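Long-range contacts in periplasmic oligopeptide-binding protein (Burkholderia pseudomallei, PDB 3ZS6), which probably binds oligopeptides in the periplasm and hands them to an ABC transport system for uptake: residues A260-Y265 with P471-S476; L306-V311 with M414-L419; F318-A323 with N465-V470. One frame throughout, in Å; residues are numbered along the deposited sequence.

Contact 1: residues A260-Y265 with P471-S476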
loop_
_atom_site.group_PDB
_atom_site.type_symbol
_atom_site.label_atom_id
_atom_site.label_comp_id
_atom_site.label_asym_id
_atom_site.label_seq_id
_atom_site.Cartn_x
_atom_site.Cartn_y
_atom_site.Cartn_z
ATOM N N ALA A 260 -8.571 0.466 1.657
ATOM C CA ALA A 260 -7.414 0.241 2.507
ATOM C C ALA A 260 -7.881 -0.262 3.868
ATOM O O ALA A 260 -8.914 0.177 4.374
ATOM C CB ALA A 260 -6.601 1.545 2.644
ATOM N N THR A 261 -7.124 -1.187 4.449
ATOM C CA THR A 261 -7.526 -1.842 5.694
ATOM C C THR A 261 -6.463 -1.682 6.779
ATOM O O THR A 261 -5.277 -1.924 6.544
ATOM C CB THR A 261 -7.785 -3.354 5.456
ATOM O OG1 THR A 261 -8.765 -3.516 4.424
ATOM C CG2 THR A 261 -8.277 -4.049 6.735
ATOM N N TYR A 262 -6.906 -1.277 7.964
ATOM C CA TYR A 262 -6.049 -1.116 9.128
ATOM C C TYR A 262 -6.170 -2.407 9.937
ATOM O O TYR A 262 -7.279 -2.866 10.238
ATOM C CB TYR A 262 -6.542 0.083 9.947
ATOM C CG TYR A 262 -5.667 0.560 11.097
ATOM C CD1 TYR A 262 -5.480 -0.220 12.234
ATOM C CD2 TYR A 262 -5.083 1.821 11.069
ATOM C CE1 TYR A 262 -4.702 0.233 13.298
ATOM C CE2 TYR A 262 -4.312 2.283 12.129
ATOM C CZ TYR A 262 -4.126 1.487 13.242
ATOM O OH TYR A 262 -3.358 1.944 14.299
ATOM N N TYR A 263 -5.037 -3.012 10.265
ATOM C CA TYR A 263 -5.063 -4.307 10.933
ATOM C C TYR A 263 -3.803 -4.582 11.741
ATOM O O TYR A 263 -2.751 -3.953 11.532
ATOM C CB TYR A 263 -5.287 -5.432 9.918
ATOM C CG TYR A 263 -4.099 -5.725 9.017
ATOM C CD1 TYR A 263 -3.137 -6.660 9.385
ATOM C CD2 TYR A 263 -3.946 -5.069 7.790
ATOM C CE1 TYR A 263 -2.049 -6.941 8.556
ATOM C CE2 TYR A 263 -2.861 -5.348 6.945
ATOM C CZ TYR A 263 -1.920 -6.284 7.340
ATOM O OH TYR A 263 -0.847 -6.570 6.528
ATOM N N TYR A 264 -3.918 -5.525 12.672
ATOM C CA TYR A 264 -2.769 -5.929 13.461
ATOM C C TYR A 264 -2.153 -7.209 12.909
ATOM O O TYR A 264 -2.810 -8.244 12.758
ATOM C CB TYR A 264 -3.132 -6.094 14.941
ATOM C CG TYR A 264 -3.146 -4.799 15.731
ATOM C CD1 TYR A 264 -2.613 -3.629 15.210
ATOM C CD2 TYR A 264 -3.687 -4.753 17.004
ATOM C CE1 TYR A 264 -2.626 -2.443 15.946
ATOM C CE2 TYR A 264 -3.698 -3.582 17.746
ATOM C CZ TYR A 264 -3.170 -2.425 17.214
ATOM O OH TYR A 264 -3.189 -1.258 17.967
ATOM N N TYR A 265 -0.878 -7.099 12.587
ATOM C CA TYR A 265 -0.055 -8.221 12.201
ATOM C C TYR A 265 0.073 -9.131 13.407
ATOM O O TYR A 265 0.155 -8.654 14.542
ATOM C CB TYR A 265 1.296 -7.640 11.801
ATOM C CG TYR A 265 2.528 -8.509 11.794
ATOM C CD1 TYR A 265 3.086 -8.984 12.977
ATOM C CD2 TYR A 265 3.200 -8.755 10.604
ATOM C CE1 TYR A 265 4.252 -9.732 12.964
ATOM C CE2 TYR A 265 4.356 -9.498 10.578
ATOM C CZ TYR A 265 4.881 -9.983 11.757
ATOM O OH TYR A 265 6.039 -10.713 11.717
ATOM N N PRO A 471 -7.956 -7.704 11.496
ATOM C CA PRO A 471 -8.514 -6.503 10.873
ATOM C C PRO A 471 -9.266 -5.666 11.894
ATOM O O PRO A 471 -9.973 -6.228 12.734
ATOM C CB PRO A 471 -9.491 -7.074 9.838
ATOM C CG PRO A 471 -8.911 -8.424 9.503
ATOM C CD PRO A 471 -8.404 -8.938 10.824
ATOM N N LEU A 472 -9.127 -4.344 11.807
ATOM C CA LEU A 472 -9.764 -3.438 12.755
ATOM C C LEU A 472 -10.807 -2.532 12.097
ATOM O O LEU A 472 -11.951 -2.476 12.541
ATOM C CB LEU A 472 -8.714 -2.579 13.478
ATOM C CG LEU A 472 -7.764 -3.348 14.401
ATOM C CD1 LEU A 472 -6.730 -2.417 15.028
ATOM C CD2 LEU A 472 -8.559 -4.098 15.478
ATOM N N PHE A 473 -10.407 -1.807 11.054
ATOM C CA PHE A 473 -11.344 -0.942 10.355
ATOM C C PHE A 473 -10.844 -0.539 8.979
ATOM O O PHE A 473 -9.674 -0.742 8.634
ATOM C CB PHE A 473 -11.666 0.309 11.191
ATOM C CG PHE A 473 -10.453 1.072 11.625
ATOM C CD1 PHE A 473 -9.825 1.946 10.751
ATOM C CD2 PHE A 473 -9.935 0.913 12.909
ATOM C CE1 PHE A 473 -8.696 2.654 11.142
ATOM C CE2 PHE A 473 -8.806 1.621 13.309
ATOM C CZ PHE A 473 -8.180 2.489 12.419
ATOM N N GLN A 474 -11.750 0.027 8.190
ATOM C CA GLN A 474 -11.400 0.553 6.884
ATOM C C GLN A 474 -10.847 1.958 7.057
ATOM O O GLN A 474 -11.451 2.779 7.745
ATOM C CB GLN A 474 -12.637 0.588 5.980
ATOM C CG GLN A 474 -12.355 1.080 4.558
ATOM C CD GLN A 474 -13.577 0.959 3.667
ATOM O OE1 GLN A 474 -14.623 0.473 4.098
ATOM N NE2 GLN A 474 -13.448 1.398 2.418
ATOM N N TYR A 475 -9.695 2.230 6.446
ATOM C CA TYR A 475 -9.097 3.567 6.496
ATOM C C TYR A 475 -10.048 4.652 6.001
ATOM O O TYR A 475 -10.782 4.456 5.034
ATOM C CB TYR A 475 -7.829 3.644 5.639
ATOM C CG TYR A 475 -6.557 3.213 6.330
ATOM C CD1 TYR A 475 -6.135 1.891 6.282
ATOM C CD2 TYR A 475 -5.763 4.134 7.009
ATOM C CE1 TYR A 475 -4.957 1.488 6.893
ATOM C CE2 TYR A 475 -4.585 3.741 7.629
ATOM C CZ TYR A 475 -4.190 2.416 7.568
ATOM O OH TYR A 475 -3.024 2.015 8.179
ATOM N N SER A 476 -10.009 5.796 6.673
ATOM C CA SER A 476 -10.678 7.007 6.212
ATOM C C SER A 476 -9.691 7.843 5.393
ATOM O O SER A 476 -8.522 7.955 5.755
ATOM C CB SER A 476 -11.180 7.810 7.410
ATOM O OG SER A 476 -11.451 9.152 7.055
#

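Contact 2: residues L306-V311 with M414-L419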
loop_
_atom_site.group_PDB
_atom_site.type_symbol
_atom_site.label_atom_id
_atom_site.label_comp_id
_atom_site.label_asym_id
_atom_site.label_seq_id
_atom_site.Cartn_x
_atom_site.Cartn_y
_atom_site.Cartn_z
ATOM N N LEU A 306 -9.989 -8.734 5.340
ATOM C CA LEU A 306 -9.092 -7.867 4.570
ATOM C C LEU A 306 -9.801 -7.051 3.487
ATOM O O LEU A 306 -9.340 -5.972 3.127
ATOM C CB LEU A 306 -7.967 -8.690 3.928
ATOM C CG LEU A 306 -7.014 -9.442 4.865
ATOM C CD1 LEU A 306 -6.030 -10.301 4.057
ATOM C CD2 LEU A 306 -6.268 -8.475 5.783
ATOM N N MET A 307 -10.905 -7.577 2.956
ATOM C CA MET A 307 -11.601 -6.929 1.844
ATOM C C MET A 307 -12.502 -5.789 2.317
ATOM O O MET A 307 -13.491 -6.025 3.009
ATOM C CB MET A 307 -12.454 -7.940 1.054
ATOM C CG MET A 307 -11.714 -9.170 0.550
ATOM S SD MET A 307 -10.484 -8.799 -0.717
ATOM C CE MET A 307 -9.613 -10.362 -0.770
ATOM N N PRO A 308 -12.178 -4.548 1.923
ATOM C CA PRO A 308 -13.074 -3.428 2.241
ATOM C C PRO A 308 -14.361 -3.567 1.434
ATOM O O PRO A 308 -14.315 -4.056 0.306
ATOM C CB PRO A 308 -12.295 -2.191 1.766
ATOM C CG PRO A 308 -10.899 -2.667 1.450
ATOM C CD PRO A 308 -11.011 -4.130 1.133
ATOM N N LYS A 309 -15.497 -3.172 1.999
ATOM C CA LYS A 309 -16.730 -3.193 1.227
ATOM C C LYS A 309 -16.534 -2.319 -0.011
ATOM O O LYS A 309 -16.024 -1.202 0.088
ATOM C CB LYS A 309 -17.904 -2.682 2.064
ATOM C CG LYS A 309 -19.226 -2.638 1.308
ATOM C CD LYS A 309 -20.322 -1.952 2.114
ATOM C CE LYS A 309 -20.677 -2.734 3.370
ATOM N NZ LYS A 309 -21.861 -2.146 4.065
ATOM N N GLY A 310 -16.904 -2.835 -1.177
ATOM C CA GLY A 310 -16.787 -2.063 -2.401
ATOM C C GLY A 310 -15.671 -2.479 -3.346
ATOM O O GLY A 310 -15.686 -2.116 -4.520
ATOM N N VAL A 311 -14.695 -3.232 -2.848
ATOM C CA VAL A 311 -13.603 -3.671 -3.705
ATOM C C VAL A 311 -14.100 -4.688 -4.739
ATOM O O VAL A 311 -14.842 -5.608 -4.408
ATOM C CB VAL A 311 -12.446 -4.273 -2.890
ATOM C CG1 VAL A 311 -12.841 -5.645 -2.320
ATOM C CG2 VAL A 311 -11.193 -4.375 -3.748
ATOM N N MET A 414 -7.566 -9.256 -5.594
ATOM C CA MET A 414 -6.256 -9.907 -5.638
ATOM C C MET A 414 -5.180 -9.139 -4.857
ATOM O O MET A 414 -4.254 -9.741 -4.327
ATOM C CB MET A 414 -5.793 -10.131 -7.087
ATOM C CG MET A 414 -6.417 -11.358 -7.774
ATOM S SD MET A 414 -6.238 -12.917 -6.862
ATOM C CE MET A 414 -4.494 -13.247 -7.036
ATOM N N THR A 415 -5.286 -7.816 -4.798
ATOM C CA THR A 415 -4.262 -7.038 -4.100
ATOM C C THR A 415 -4.211 -7.392 -2.610
ATOM O O THR A 415 -3.144 -7.358 -1.989
ATOM C CB THR A 415 -4.438 -5.517 -4.290
ATOM O OG1 THR A 415 -3.371 -4.825 -3.629
ATOM C CG2 THR A 415 -5.777 -5.036 -3.735
ATOM N N PHE A 416 -5.355 -7.753 -2.040
ATOM C CA PHE A 416 -5.402 -8.095 -0.621
ATOM C C PHE A 416 -4.937 -9.535 -0.385
ATOM O O PHE A 416 -4.373 -9.862 0.670
ATOM C CB PHE A 416 -6.797 -7.829 -0.046
ATOM C CG PHE A 416 -7.128 -6.364 0.069
ATOM C CD1 PHE A 416 -6.604 -5.600 1.106
ATOM C CD2 PHE A 416 -7.923 -5.740 -0.880
ATOM C CE1 PHE A 416 -6.893 -4.247 1.214
ATOM C CE2 PHE A 416 -8.209 -4.382 -0.785
ATOM C CZ PHE A 416 -7.691 -3.635 0.259
ATOM N N PHE A 417 -5.147 -10.396 -1.378
ATOM C CA PHE A 417 -4.612 -11.751 -1.301
ATOM C C PHE A 417 -3.075 -11.776 -1.234
ATOM O O PHE A 417 -2.496 -12.754 -0.772
ATOM C CB PHE A 417 -5.142 -12.639 -2.442
ATOM C CG PHE A 417 -6.531 -13.210 -2.185
ATOM C CD1 PHE A 417 -6.726 -14.200 -1.229
ATOM C CD2 PHE A 417 -7.631 -12.771 -2.920
ATOM C CE1 PHE A 417 -8.002 -14.730 -0.991
ATOM C CE2 PHE A 417 -8.904 -13.294 -2.698
ATOM C CZ PHE A 417 -9.093 -14.273 -1.723
ATOM N N ASP A 418 -2.418 -10.705 -1.678
ATOM C CA ASP A 418 -0.962 -10.605 -1.543
ATOM C C ASP A 418 -0.514 -10.665 -0.080
ATOM O O ASP A 418 0.660 -10.903 0.210
ATOM C CB ASP A 418 -0.423 -9.323 -2.195
ATOM C CG ASP A 418 -0.315 -9.433 -3.709
ATOM O OD1 ASP A 418 -0.174 -10.567 -4.216
ATOM O OD2 ASP A 418 -0.356 -8.387 -4.393
ATOM N N LEU A 419 -1.444 -10.446 0.843
ATOM C CA LEU A 419 -1.121 -10.487 2.275
ATOM C C LEU A 419 -1.150 -11.888 2.880
ATOM O O LEU A 419 -0.602 -12.111 3.963
ATOM C CB LEU A 419 -2.098 -9.617 3.066
ATOM C CG LEU A 419 -2.141 -8.138 2.703
ATOM C CD1 LEU A 419 -3.234 -7.436 3.507
ATOM C CD2 LEU A 419 -0.768 -7.489 2.927
#

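Contact 3: residues F318-A323 with N465-V470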
loop_
_atom_site.group_PDB
_atom_site.type_symbol
_atom_site.label_atom_id
_atom_site.label_comp_id
_atom_site.label_asym_id
_atom_site.label_seq_id
_atom_site.Cartn_x
_atom_site.Cartn_y
_atom_site.Cartn_z
ATOM N N PHE A 318 -15.961 -10.021 4.688
ATOM C CA PHE A 318 -16.088 -11.106 5.642
ATOM C C PHE A 318 -16.656 -10.567 6.956
ATOM O O PHE A 318 -16.103 -9.645 7.556
ATOM C CB PHE A 318 -14.722 -11.757 5.862
ATOM C CG PHE A 318 -14.673 -12.709 7.022
ATOM C CD1 PHE A 318 -15.152 -14.004 6.897
ATOM C CD2 PHE A 318 -14.134 -12.310 8.232
ATOM C CE1 PHE A 318 -15.089 -14.890 7.961
ATOM C CE2 PHE A 318 -14.067 -13.179 9.302
ATOM C CZ PHE A 318 -14.549 -14.477 9.169
ATOM N N THR A 319 -17.776 -11.134 7.388
ATOM C CA THR A 319 -18.379 -10.755 8.658
ATOM C C THR A 319 -18.633 -12.003 9.487
ATOM O O THR A 319 -19.550 -12.768 9.200
ATOM C CB THR A 319 -19.707 -9.998 8.469
ATOM O OG1 THR A 319 -19.479 -8.804 7.712
ATOM C CG2 THR A 319 -20.292 -9.616 9.817
ATOM N N PRO A 320 -17.813 -12.210 10.523
ATOM C CA PRO A 320 -17.928 -13.390 11.381
ATOM C C PRO A 320 -19.188 -13.390 12.228
ATOM O O PRO A 320 -19.745 -12.343 12.589
ATOM C CB PRO A 320 -16.710 -13.269 12.295
ATOM C CG PRO A 320 -16.492 -11.794 12.390
ATOM C CD PRO A 320 -16.774 -11.285 11.005
ATOM N N ASP A 321 -19.612 -14.606 12.539
ATOM C CA ASP A 321 -20.729 -14.891 13.421
ATOM C C ASP A 321 -20.770 -13.974 14.640
ATOM O O ASP A 321 -21.796 -13.372 14.945
ATOM C CB ASP A 321 -20.598 -16.344 13.890
ATOM C CG ASP A 321 -21.858 -16.869 14.503
ATOM O OD1 ASP A 321 -22.733 -16.051 14.853
ATOM O OD2 ASP A 321 -21.972 -18.103 14.639
ATOM N N TRP A 322 -19.641 -13.878 15.335
ATOM C CA TRP A 322 -19.577 -13.198 16.624
ATOM C C TRP A 322 -19.674 -11.670 16.542
ATOM O O TRP A 322 -19.805 -10.998 17.567
ATOM C CB TRP A 322 -18.311 -13.621 17.380
ATOM C CG TRP A 322 -17.044 -13.520 16.568
ATOM C CD1 TRP A 322 -16.424 -14.528 15.889
ATOM C CD2 TRP A 322 -16.247 -12.346 16.357
ATOM N NE1 TRP A 322 -15.293 -14.056 15.263
ATOM C CE2 TRP A 322 -15.161 -12.721 15.538
ATOM C CE3 TRP A 322 -16.352 -11.015 16.775
ATOM C CZ2 TRP A 322 -14.183 -11.815 15.135
ATOM C CZ3 TRP A 322 -15.378 -10.116 16.377
ATOM C CH2 TRP A 322 -14.308 -10.520 15.564
ATOM N N ALA A 323 -19.619 -11.121 15.332
ATOM C CA ALA A 323 -19.734 -9.675 15.163
ATOM C C ALA A 323 -21.059 -9.155 15.724
ATOM O O ALA A 323 -21.180 -7.983 16.081
ATOM C CB ALA A 323 -19.595 -9.295 13.698
ATOM N N ASN A 465 -11.362 -17.110 8.598
ATOM C CA ASN A 465 -11.755 -18.028 9.664
ATOM C C ASN A 465 -10.543 -18.569 10.413
ATOM O O ASN A 465 -10.667 -19.103 11.515
ATOM C CB ASN A 465 -12.617 -19.169 9.120
ATOM C CG ASN A 465 -14.052 -18.744 8.874
ATOM O OD1 ASN A 465 -14.694 -18.148 9.742
ATOM N ND2 ASN A 465 -14.562 -19.038 7.687
ATOM N N ASP A 466 -9.365 -18.405 9.817
ATOM C CA ASP A 466 -8.111 -18.764 10.477
ATOM C C ASP A 466 -7.502 -17.590 11.260
ATOM O O ASP A 466 -6.534 -17.765 11.994
ATOM C CB ASP A 466 -7.105 -19.310 9.453
ATOM C CG ASP A 466 -7.438 -20.737 8.997
ATOM O OD1 ASP A 466 -8.274 -21.399 9.652
ATOM O OD2 ASP A 466 -6.859 -21.199 7.993
ATOM N N TYR A 467 -8.075 -16.397 11.102
ATOM C CA TYR A 467 -7.581 -15.193 11.794
ATOM C C TYR A 467 -6.061 -15.043 11.746
ATOM O O TYR A 467 -5.413 -14.865 12.774
ATOM C CB TYR A 467 -8.109 -15.153 13.236
ATOM C CG TYR A 467 -9.613 -15.171 13.245
ATOM C CD1 TYR A 467 -10.330 -13.999 13.105
ATOM C CD2 TYR A 467 -10.317 -16.372 13.310
ATOM C CE1 TYR A 467 -11.704 -14.005 13.067
ATOM C CE2 TYR A 467 -11.697 -16.390 13.281
ATOM C CZ TYR A 467 -12.383 -15.198 13.159
ATOM O OH TYR A 467 -13.757 -15.184 13.123
ATOM N N PRO A 468 -5.488 -15.114 10.536
ATOM C CA PRO A 468 -4.042 -14.950 10.360
ATOM C C PRO A 468 -3.553 -13.571 10.801
ATOM O O PRO A 468 -2.378 -13.434 11.150
ATOM C CB PRO A 468 -3.843 -15.145 8.848
ATOM C CG PRO A 468 -5.199 -14.862 8.237
ATOM C CD PRO A 468 -6.179 -15.381 9.261
ATOM N N MET A 469 -4.436 -12.576 10.772
ATOM C CA MET A 469 -4.156 -11.257 11.338
ATOM C C MET A 469 -5.449 -10.711 11.941
ATOM O O MET A 469 -6.470 -11.395 11.931
ATOM C CB MET A 469 -3.608 -10.290 10.275
ATOM C CG MET A 469 -4.486 -10.154 9.027
ATOM S SD MET A 469 -4.010 -11.269 7.672
ATOM C CE MET A 469 -2.555 -10.419 7.024
ATOM N N VAL A 470 -5.417 -9.486 12.459
ATOM C CA VAL A 470 -6.595 -8.919 13.109
ATOM C C VAL A 470 -7.042 -7.613 12.473
ATOM O O VAL A 470 -6.574 -6.533 12.858
ATOM C CB VAL A 470 -6.347 -8.657 14.612
ATOM C CG1 VAL A 470 -7.610 -8.128 15.275
ATOM C CG2 VAL A 470 -5.839 -9.929 15.308
#

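Contact 1: residues A260-Y265 with P471-S476
The carbonyl oxygen of Tyr262 takes two backbone N-H groups from the other strand. Leu472 N lies 2.8 Å from Tyr262 O, in the carbonyl plane, while Phe473 N makes a weak bond to the same oxygen at 3.4 Å. Two consecutive residues facing one is a classic beta bulge, and it shifts the antiparallel register by one between Tyr262 and Tyr263. In the same bulge Tyr262 N bonds to Phe473 O at 2.9 Å; toward the start of strand 260-266, Tyr475 N bonds to Ala260 O.

Tyr262 and Phe473 share a face of the sheet and, with Tyr475, form an aromatic cluster. Phe473 lies alongside Tyr262 as an offset stack, planes 25° apart, its CZ 3.4 Å from Tyr262 CG. A chi1 of 54° sets Phe473 CG between its own backbone N and carbonyl carbon, and the ring turns one face to Tyr262 CB. Tyr475 crosses the Tyr262 side chain at about a right angle and also packs against an apolar side chain of the bound peptide. Leu472 CD1 serves two rings, meeting the edge of Tyr262 and standing 4.0 Å above the centre of the Tyr264 ring.

Tyr262 OH is hydrogen-bonded to His361, and Thr261 OG1 to Leu306 O. Strand 260-266 lies between strands 401-407 and 470-480 in the mixed sheet; helix 359-376 packs on Tyr262 and Tyr264, and helix 288-296 on Phe473.

Contact 2: residues L306-V311 with M414-L419
Leu306 and Phe416 bring the backbones to 6.4 Å, CA to CA, where an irregular loop that closes in a type II beta turn from Pro308 to Val311 meets a short, weakly bonded helix at about 414-417. Besides that turn, the motif here, within the family 5 solute-binding fold, is the Met-aromatic contact of Met307 with Phe416; no hydrogen bond crosses between the segments.

Phe416 points at the loop and is touched by four of its residues. Pro308 CD sits 3.4 Å from Phe416 CE2, and Leu306 O lies over the same face of the Phe416 ring, 3.4 Å from its CD1. Val311 CG2 comes in at the ring edge. The Met307 chain bends at chi2 (-67°) and runs past Phe416 in the opposite direction, its SD oblique to the ring at 5.0 Å from the centroid. That bend, followed by an extended chi3, takes CE on to Phe417.

Helix 449-464 touches Leu306, Met307 and Phe417. Leu306 CD2 meets Leu419 CD1 at 3.9 Å, while Met307 CE stands over the Phe417 ring, 3.6 Å from Phe417 CE2.

Contact 3: residues F318-A323 with N465-V470
The Trp322 indole has Pro320 CG over one face and Tyr467 at its edge, where both OH and CE1 lie near the indole plane. The Phe318 ring carries Pro320 N over one face, toward the rim, and receives Asn465 OD1 and Tyr467 OH at its edge. Pro320 therefore lies against both aromatic rings of its own segment.

Tyr467 OH is the polar centre. Trp322 NE1 donates to it at 2.9 Å with an N-H...O angle of 158°, the oxygen only 14° out of the indole plane. The two side chains run antiparallel past one another, which also brings Trp322 CZ2 to 3.9 Å from Tyr467 CE1; the two rings are inclined to each other. Pro320 CB closes on the same hydroxyl, 3.6 Å from Tyr467 OH. Asn465 reaches across with its amide almost perpendicular to the Phe318 ring, planes 82° apart, and its OD1 stands 3.7 Å from Phe318 CZ.

The Tyr467 side chain touches Glu280 and Ala283 of helix 276-285, and the rings of Trp322 and Tyr304 meet with their planes steeply inclined. Tyr467 is the residue that leaves helical geometry, with positive phi, after the C-terminal end of helix 449-464; through its hydroxyl it ties the loop leading to strand 470-480 to the 3-10 segment that starts at Asp321, ahead of helix 327-340.

How the contacts relate
All three contacts are largely buried, but the centres of contacts 1 and 2 lie about 12 and 11 Å from the centre of the chain, whereas that of contact 3 is at about 22 Å and the contact includes partly exposed Asn465. Both contacts 2 and 3 are nested within the chain loop closed by contact 1, and their own segments alternate along the sequence. Contact 1 is held by a backbone ladder, contact 2 by apolar and sulfur packing, and contact 3 by one side-chain hydrogen bond. Strand 260-266 touches both others: Thr261 meets contact 2, and Tyr264 N probably bonds to Val470 O. Helix 449-464 packs on contacts 2 and 3.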